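Local coordinates for internalin (Listeria monocytogenes serotype 4b, PDB 4FMZ), which probably takes part in bacterial adhesion to or invasion of host cells, as a leucine-rich-repeat internalin, at residues N142-D147 / E164-D169; Y159-E164 / S181-Y186; K168-I173 / N187-I192. All blocks are in the same frame, centred on the assembly; numbering follows the deposited sequence.

Interaction 1. Residues N142-D147 / E164-D169; sequences NHNLSD and ESKVKD
His143 lays its imidazole alongside the side chain of Glu164, the two pointing the same way with ring and carboxylate planes 46° apart. The ring edge makes the bond: ND1 of His143 donates to the backbone O of Glu164 at 2.8 Å. The bond is nearly straight (169°), and it lies both in the ring plane and in the carbonyl plane. The ring rotation of His143 (chi2 -47°) brings ND1 to that oxygen. CE1 of His143 also comes to 3.4 Å from OE1 of Glu164. Both segments are loops that leave neighbouring strands of the leucine-rich-repeat solenoid, so corresponding loops of two successive coils stack here. Asn142 to Leu145 form a type I beta turn. Its last carbonyl, Leu145 O, accepts from Lys166 N at 2.8 Å. Ser165 CB sits 3.3 Å from Leu145 O, while its OG accepts from Val167 N in an ST turn and is also hydrogen-bonded to Asn187 OD1. The extended Lys166 chain runs beside Asn144 and packs CG 3.6 Å from His143 O. Deeper in, CG2 of Val167 meets CG of Leu145 at 4.4 Å. One water links Ser146 O to Lys168 N, and another links Ser146 O to Asp169 O.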
# COMPACT_ATOMS: atom_id res chain seq x y z
N ASN A 142 4.43 -6.81 8.33
CA ASN A 142 4.84 -8.13 8.78
C ASN A 142 6.35 -7.96 8.84
O ASN A 142 7.04 -8.18 7.85
CB ASN A 142 4.35 -9.24 7.83
CG ASN A 142 2.91 -9.61 8.09
OD1 ASN A 142 2.61 -10.41 8.98
ND2 ASN A 142 1.99 -9.00 7.35
N HIS A 143 6.82 -7.40 9.96
CA HIS A 143 8.21 -6.96 10.17
C HIS A 143 9.29 -8.00 9.90
O HIS A 143 10.40 -7.61 9.54
CB HIS A 143 8.38 -6.40 11.59
CG HIS A 143 7.44 -5.27 11.90
ND1 HIS A 143 7.24 -4.22 11.01
CD2 HIS A 143 6.65 -5.08 12.99
CE1 HIS A 143 6.34 -3.43 11.59
NE2 HIS A 143 5.97 -3.90 12.78
N ASN A 144 8.98 -9.29 10.02
CA ASN A 144 9.96 -10.36 9.85
C ASN A 144 9.86 -11.09 8.50
O ASN A 144 10.61 -12.04 8.27
CB ASN A 144 9.86 -11.34 11.01
CG ASN A 144 10.20 -10.68 12.33
OD1 ASN A 144 11.29 -10.12 12.51
ND2 ASN A 144 9.26 -10.70 13.25
N LEU A 145 9.00 -10.59 7.59
CA LEU A 145 8.86 -11.16 6.25
C LEU A 145 10.05 -10.73 5.36
O LEU A 145 10.45 -9.56 5.42
CB LEU A 145 7.53 -10.69 5.63
CG LEU A 145 7.21 -11.11 4.19
CD1 LEU A 145 7.08 -12.63 4.05
CD2 LEU A 145 5.94 -10.42 3.70
N SER A 146 10.61 -11.65 4.55
CA SER A 146 11.72 -11.31 3.65
C SER A 146 11.64 -12.04 2.30
O SER A 146 12.09 -11.50 1.29
CB SER A 146 13.07 -11.58 4.29
OG SER A 146 13.28 -12.97 4.51
N ASP A 147 11.11 -13.28 2.30
CA ASP A 147 11.00 -14.13 1.12
C ASP A 147 9.62 -14.01 0.44
O ASP A 147 8.63 -14.60 0.91
CB ASP A 147 11.30 -15.59 1.51
CG ASP A 147 11.41 -16.56 0.35
OD1 ASP A 147 11.16 -16.15 -0.80
OD2 ASP A 147 11.73 -17.74 0.60
N GLU A 164 7.42 -2.26 5.80
CA GLU A 164 8.07 -2.34 7.12
C GLU A 164 8.65 -3.72 7.42
O GLU A 164 8.60 -4.19 8.57
CB GLU A 164 7.05 -1.96 8.21
CG GLU A 164 6.53 -0.55 8.10
CD GLU A 164 5.49 -0.24 9.16
OE1 GLU A 164 5.81 -0.33 10.36
OE2 GLU A 164 4.35 0.08 8.78
N SER A 165 9.19 -4.38 6.40
CA SER A 165 9.69 -5.75 6.52
C SER A 165 11.19 -5.87 6.22
O SER A 165 11.87 -4.87 6.02
CB SER A 165 8.91 -6.65 5.57
OG SER A 165 9.30 -6.40 4.23
N LYS A 166 11.68 -7.11 6.19
CA LYS A 166 13.07 -7.43 5.91
C LYS A 166 13.25 -7.75 4.40
O LYS A 166 14.31 -8.25 4.01
CB LYS A 166 13.55 -8.59 6.81
CG LYS A 166 13.68 -8.17 8.27
CD LYS A 166 14.21 -9.27 9.16
CE LYS A 166 14.15 -8.84 10.61
NZ LYS A 166 14.84 -9.80 11.51
N VAL A 167 12.23 -7.41 3.57
CA VAL A 167 12.25 -7.65 2.11
C VAL A 167 13.34 -6.82 1.43
O VAL A 167 13.34 -5.59 1.49
CB VAL A 167 10.86 -7.45 1.43
CG1 VAL A 167 10.99 -7.34 -0.10
CG2 VAL A 167 9.91 -8.58 1.79
N LYS A 168 14.26 -7.53 0.77
CA LYS A 168 15.37 -7.00 -0.01
C LYS A 168 15.12 -7.24 -1.49
O LYS A 168 15.12 -6.31 -2.30
CB LYS A 168 16.68 -7.69 0.40
CG LYS A 168 17.45 -6.99 1.49
CD LYS A 168 18.92 -6.83 1.10
CE LYS A 168 19.66 -6.00 2.14
NZ LYS A 168 19.42 -4.54 1.97
N ASP A 169 14.91 -8.53 -1.82
CA ASP A 169 14.77 -9.07 -3.16
C ASP A 169 13.33 -8.97 -3.67
O ASP A 169 12.44 -9.64 -3.17
CB ASP A 169 15.26 -10.53 -3.17
CG ASP A 169 15.38 -11.16 -4.53
OD1 ASP A 169 15.03 -10.49 -5.53
OD2 ASP A 169 15.81 -12.33 -4.61
O HOH W 1 11.59 -5.06 9.97
O HOH W 2 14.44 -10.34 0.42
O HOH W 3 11.93 -11.97 -1.86

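Interaction 2. Residues Y159-E164 / S181-Y186; sequences YLTVTE and SLSLNY. With EDO (1,2-ethanediol), chain C.
Leu160 and Leu182 lie side by side and point the same way, into the core of the coil, with Leu160 CD2 3.8 Å from Leu182 CD1. Both carry CG opposite the backbone N, which keeps the two chains in step. Further along, Val162 CB touches Leu184 CD2 at 4.0 Å. Tyr159, Thr161, Ser181 and Ser183 face the other way. Ser181 CB packs obliquely against the Tyr159 ring, 3.7 Å from CD2. An ethanediol, probably from the crystallisation liquor, sits over this face. Its O2 shares a hydrogen bond of 2.7 Å with Ser181 OG and lies at the edge of the Tyr159 ring, in its plane. Thr161 OG1 lies against its carbons. Thr163 CG2 reaches Ser183 OG at 3.6 Å and also packs on Asn185 CB. OD1 of Asn185 is hydrogen-bonded to Thr205 OG1 and Tyr207 N. At the far end the side chains of Glu164 and Tyr186 cross obliquely, Glu164 CG nearest Tyr186 CB, carboxylate and ring planes 27° apart. Strands 159-161 and 181-183 run parallel, their axes 7° apart. Ser183 N bonds to Leu160 O at 2.8 Å, and Leu160 N, Val162 N and Glu164 N bond to Ser181 O, Ser183 O and Asn185 O. This in-register parallel ladder, with leucines inside and polar side chains outside, is typical of the strand face of a leucine-rich-repeat solenoid.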
# COMPACT_ATOMS: atom_id res chain seq x y z
N TYR A 159 -3.30 -5.38 -6.98
CA TYR A 159 -2.93 -4.54 -5.84
C TYR A 159 -2.05 -5.32 -4.87
O TYR A 159 -2.40 -6.43 -4.49
CB TYR A 159 -4.18 -4.02 -5.12
CG TYR A 159 -5.06 -3.17 -6.01
CD1 TYR A 159 -6.06 -3.75 -6.79
CD2 TYR A 159 -4.91 -1.79 -6.07
CE1 TYR A 159 -6.85 -2.98 -7.64
CE2 TYR A 159 -5.71 -1.00 -6.89
CZ TYR A 159 -6.68 -1.60 -7.67
OH TYR A 159 -7.46 -0.83 -8.49
N LEU A 160 -0.88 -4.75 -4.51
CA LEU A 160 0.04 -5.38 -3.57
C LEU A 160 0.68 -4.38 -2.62
O LEU A 160 1.24 -3.38 -3.06
CB LEU A 160 1.15 -6.14 -4.32
CG LEU A 160 2.22 -6.86 -3.46
CD1 LEU A 160 1.59 -7.94 -2.53
CD2 LEU A 160 3.32 -7.44 -4.33
N THR A 161 0.66 -4.71 -1.31
CA THR A 161 1.33 -3.93 -0.25
C THR A 161 2.24 -4.85 0.55
O THR A 161 1.77 -5.83 1.13
CB THR A 161 0.30 -3.25 0.67
OG1 THR A 161 -0.57 -2.43 -0.12
CG2 THR A 161 0.96 -2.42 1.79
N VAL A 162 3.54 -4.53 0.58
CA VAL A 162 4.55 -5.23 1.39
C VAL A 162 5.36 -4.11 2.03
O VAL A 162 6.09 -3.42 1.32
CB VAL A 162 5.43 -6.27 0.63
CG1 VAL A 162 6.40 -6.96 1.60
CG2 VAL A 162 4.59 -7.31 -0.12
N THR A 163 5.17 -3.86 3.32
CA THR A 163 5.86 -2.74 3.98
C THR A 163 6.48 -3.11 5.32
O THR A 163 6.07 -4.09 5.93
CB THR A 163 4.88 -1.57 4.23
OG1 THR A 163 3.84 -2.01 5.11
CG2 THR A 163 4.28 -0.98 2.94
N GLU A 164 7.42 -2.26 5.80
CA GLU A 164 8.07 -2.34 7.12
C GLU A 164 8.65 -3.72 7.42
O GLU A 164 8.60 -4.19 8.57
CB GLU A 164 7.05 -1.96 8.21
CG GLU A 164 6.53 -0.55 8.10
CD GLU A 164 5.49 -0.24 9.16
OE1 GLU A 164 5.81 -0.33 10.36
OE2 GLU A 164 4.35 0.08 8.78
N SER A 181 -1.30 -0.97 -8.81
CA SER A 181 -0.85 -0.19 -7.66
C SER A 181 0.03 -1.08 -6.76
O SER A 181 -0.39 -2.18 -6.38
CB SER A 181 -2.05 0.37 -6.91
OG SER A 181 -1.63 1.06 -5.74
N LEU A 182 1.23 -0.61 -6.44
CA LEU A 182 2.20 -1.37 -5.64
C LEU A 182 2.84 -0.53 -4.55
O LEU A 182 3.35 0.55 -4.84
CB LEU A 182 3.31 -1.94 -6.57
CG LEU A 182 4.58 -2.54 -5.93
CD1 LEU A 182 4.29 -3.85 -5.18
CD2 LEU A 182 5.66 -2.79 -6.99
N SER A 183 2.86 -1.05 -3.30
CA SER A 183 3.52 -0.39 -2.19
C SER A 183 4.64 -1.25 -1.65
O SER A 183 4.43 -2.42 -1.30
CB SER A 183 2.54 -0.05 -1.07
OG SER A 183 3.24 0.67 -0.06
N LEU A 184 5.85 -0.67 -1.60
CA LEU A 184 7.05 -1.31 -1.07
C LEU A 184 7.75 -0.39 -0.07
O LEU A 184 8.98 -0.41 0.06
CB LEU A 184 7.99 -1.72 -2.21
CG LEU A 184 7.49 -2.88 -3.12
CD1 LEU A 184 8.50 -3.17 -4.20
CD2 LEU A 184 7.20 -4.16 -2.32
N ASN A 185 6.95 0.40 0.66
CA ASN A 185 7.46 1.38 1.62
C ASN A 185 8.20 0.72 2.78
O ASN A 185 7.79 -0.33 3.26
CB ASN A 185 6.31 2.22 2.21
CG ASN A 185 5.63 3.13 1.22
OD1 ASN A 185 6.18 3.52 0.19
ND2 ASN A 185 4.40 3.50 1.55
N TYR A 186 9.27 1.38 3.24
CA TYR A 186 10.06 1.04 4.43
C TYR A 186 10.49 -0.44 4.49
O TYR A 186 10.25 -1.13 5.49
CB TYR A 186 9.26 1.43 5.70
CG TYR A 186 10.09 1.77 6.92
CD1 TYR A 186 11.38 1.26 7.09
CD2 TYR A 186 9.57 2.54 7.96
CE1 TYR A 186 12.13 1.53 8.23
CE2 TYR A 186 10.32 2.83 9.10
CZ TYR A 186 11.60 2.32 9.23
OH TYR A 186 12.37 2.62 10.33
C1 EDO C . -0.68 -0.52 -2.86
O1 EDO C . -0.73 0.76 -2.24
C2 EDO C . -2.10 -1.11 -2.90
O2 EDO C . -2.89 -0.27 -3.72

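Interaction 3. Residues K168-I173 / N187-I192; sequences KDVTPI and NQIEDI. With EDO (1,2-ethanediol), chain E.
Val170 packs tightly against Ile189, the two side chains crossing at about a right angle with Val170 CG1 3.7 Å from Ile189 CD1. The other branch, Val170 CG2, lies 3.7 Å from Asp191 O. Val170 CG2 also meets Ile192 CG2, more loosely, at 4.5 Å. This is the buried side of the contact. The exposed side is carried by Lys168. Its chain bends at chi2 and chi4 (-131° and -80°), which brings NZ of Lys168 to the loop 187-192. Lys168 NZ makes a salt bridge of 2.8 Å to Glu190 OE2, on the lone pair away from the other carboxylate oxygen. A second bond of 2.8 Å runs from Lys168 NZ to Gln188 O, the donor tilted 22° from that carbonyl plane. Two acceptors thus hold the ammonium group. In the leucine-rich-repeat solenoid these loops lead away from neighbouring strands, 159-161 and 181-183, so the contact joins two successive coils. Two waters bridge the backbones of the two segments, one from Lys168 O to Asp191 N and one from Val170 N to Asp191 O. Within the first loop Asp169 OD1 accepts from Thr171 N in an Asx turn and from Thr171 OG1 at 2.6 Å. On the Gln188 side an ethanediol, probably from the crystallisation liquor, donates to Asn187 O, accepts from Gln188 NE2 and is also hydrogen-bonded to Gln210 NE2.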
# COMPACT_ATOMS: atom_id res chain seq x y z
N LYS A 168 14.26 -7.53 0.77
CA LYS A 168 15.37 -7.00 -0.01
C LYS A 168 15.12 -7.24 -1.49
O LYS A 168 15.12 -6.31 -2.30
CB LYS A 168 16.68 -7.69 0.40
CG LYS A 168 17.45 -6.99 1.49
CD LYS A 168 18.92 -6.83 1.10
CE LYS A 168 19.66 -6.00 2.14
NZ LYS A 168 19.42 -4.54 1.97
N ASP A 169 14.91 -8.53 -1.82
CA ASP A 169 14.77 -9.07 -3.16
C ASP A 169 13.33 -8.97 -3.67
O ASP A 169 12.44 -9.64 -3.17
CB ASP A 169 15.26 -10.53 -3.17
CG ASP A 169 15.38 -11.16 -4.53
OD1 ASP A 169 15.03 -10.49 -5.53
OD2 ASP A 169 15.81 -12.33 -4.61
N VAL A 170 13.11 -8.13 -4.69
CA VAL A 170 11.77 -7.94 -5.24
C VAL A 170 11.59 -8.74 -6.57
O VAL A 170 10.59 -8.53 -7.26
CB VAL A 170 11.39 -6.42 -5.39
CG1 VAL A 170 11.39 -5.73 -4.03
CG2 VAL A 170 12.31 -5.68 -6.36
N THR A 171 12.53 -9.66 -6.89
CA THR A 171 12.47 -10.49 -8.11
C THR A 171 11.11 -11.23 -8.25
O THR A 171 10.55 -11.17 -9.34
CB THR A 171 13.66 -11.49 -8.22
OG1 THR A 171 14.89 -10.78 -8.13
CG2 THR A 171 13.67 -12.27 -9.53
N PRO A 172 10.51 -11.84 -7.19
CA PRO A 172 9.19 -12.49 -7.40
C PRO A 172 8.09 -11.54 -7.88
O PRO A 172 7.18 -12.00 -8.57
CB PRO A 172 8.85 -13.04 -6.01
CG PRO A 172 10.17 -13.18 -5.33
CD PRO A 172 10.97 -12.02 -5.80
N ILE A 173 8.17 -10.23 -7.53
CA ILE A 173 7.16 -9.22 -7.90
C ILE A 173 7.23 -8.94 -9.42
O ILE A 173 6.22 -8.51 -10.00
CB ILE A 173 7.29 -7.92 -7.06
CG1 ILE A 173 7.16 -8.24 -5.55
CG2 ILE A 173 6.25 -6.86 -7.47
CD1 ILE A 173 7.50 -7.05 -4.64
N ASN A 187 11.21 -0.90 3.47
CA ASN A 187 11.74 -2.26 3.49
C ASN A 187 13.28 -2.15 3.53
O ASN A 187 13.78 -1.19 4.13
CB ASN A 187 11.20 -3.06 2.31
CG ASN A 187 9.71 -3.35 2.46
OD1 ASN A 187 9.25 -3.83 3.50
ND2 ASN A 187 8.93 -3.06 1.44
N GLN A 188 14.02 -3.09 2.92
CA GLN A 188 15.49 -3.06 2.85
C GLN A 188 15.91 -3.20 1.37
O GLN A 188 16.90 -3.88 1.06
CB GLN A 188 16.09 -4.19 3.73
CG GLN A 188 15.68 -4.18 5.22
CD GLN A 188 16.13 -2.94 5.97
OE1 GLN A 188 17.28 -2.50 5.86
NE2 GLN A 188 15.24 -2.37 6.76
N ILE A 189 15.15 -2.56 0.46
CA ILE A 189 15.34 -2.69 -0.98
C ILE A 189 16.45 -1.76 -1.49
O ILE A 189 16.38 -0.54 -1.36
CB ILE A 189 14.00 -2.49 -1.75
CG1 ILE A 189 12.91 -3.46 -1.26
CG2 ILE A 189 14.20 -2.66 -3.26
CD1 ILE A 189 11.49 -2.98 -1.51
N GLU A 190 17.46 -2.38 -2.12
CA GLU A 190 18.59 -1.69 -2.75
C GLU A 190 18.41 -1.60 -4.26
O GLU A 190 18.79 -0.60 -4.87
CB GLU A 190 19.90 -2.45 -2.47
CG GLU A 190 20.39 -2.43 -1.03
CD GLU A 190 21.57 -3.35 -0.76
OE1 GLU A 190 22.50 -3.38 -1.59
OE2 GLU A 190 21.57 -4.02 0.29
N ASP A 191 17.83 -2.67 -4.85
CA ASP A 191 17.70 -2.90 -6.29
C ASP A 191 16.26 -3.21 -6.73
O ASP A 191 15.68 -4.26 -6.38
CB ASP A 191 18.63 -4.08 -6.65
CG ASP A 191 18.70 -4.50 -8.10
OD1 ASP A 191 18.10 -3.81 -8.95
OD2 ASP A 191 19.39 -5.50 -8.39
N ILE A 192 15.70 -2.31 -7.58
CA ILE A 192 14.34 -2.50 -8.13
C ILE A 192 14.40 -2.88 -9.63
O ILE A 192 13.35 -2.94 -10.28
CB ILE A 192 13.41 -1.28 -7.88
CG1 ILE A 192 14.04 0.07 -8.35
CG2 ILE A 192 12.92 -1.22 -6.43
CD1 ILE A 192 12.99 1.20 -8.67
C1 EDO E . 16.42 1.65 6.10
O1 EDO E . 16.16 0.46 6.82
C2 EDO E . 15.68 1.60 4.75
O2 EDO E . 16.11 0.47 4.01
O HOH W 4 17.32 -5.10 -3.26
O HOH W 5 15.59 -6.87 -5.90

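In the fold
The three contacts join successive coils of one leucine-rich-repeat solenoid. Interaction 2 pairs strands 159-161 and 181-183, its centre about 4 Å from the centre of the chain. Interactions 1 and 3 lie in the following loops, their centres about 9 Å apart and each about 11 Å from that of interaction 2. Interaction 1 joins the coils of strands 136-138 and 159-161, interaction 3 those of 159-161 and 181-183. Along the chain, segments of interaction 2 alternate with those of the other two; interaction 1 shares Glu164 with interaction 2 and Lys168 and Asp169 with interaction 3. Asn187 ties them together, bonding to Val162 O and Ser165 OG. Repeated, such contacts build the curved body of the internalin.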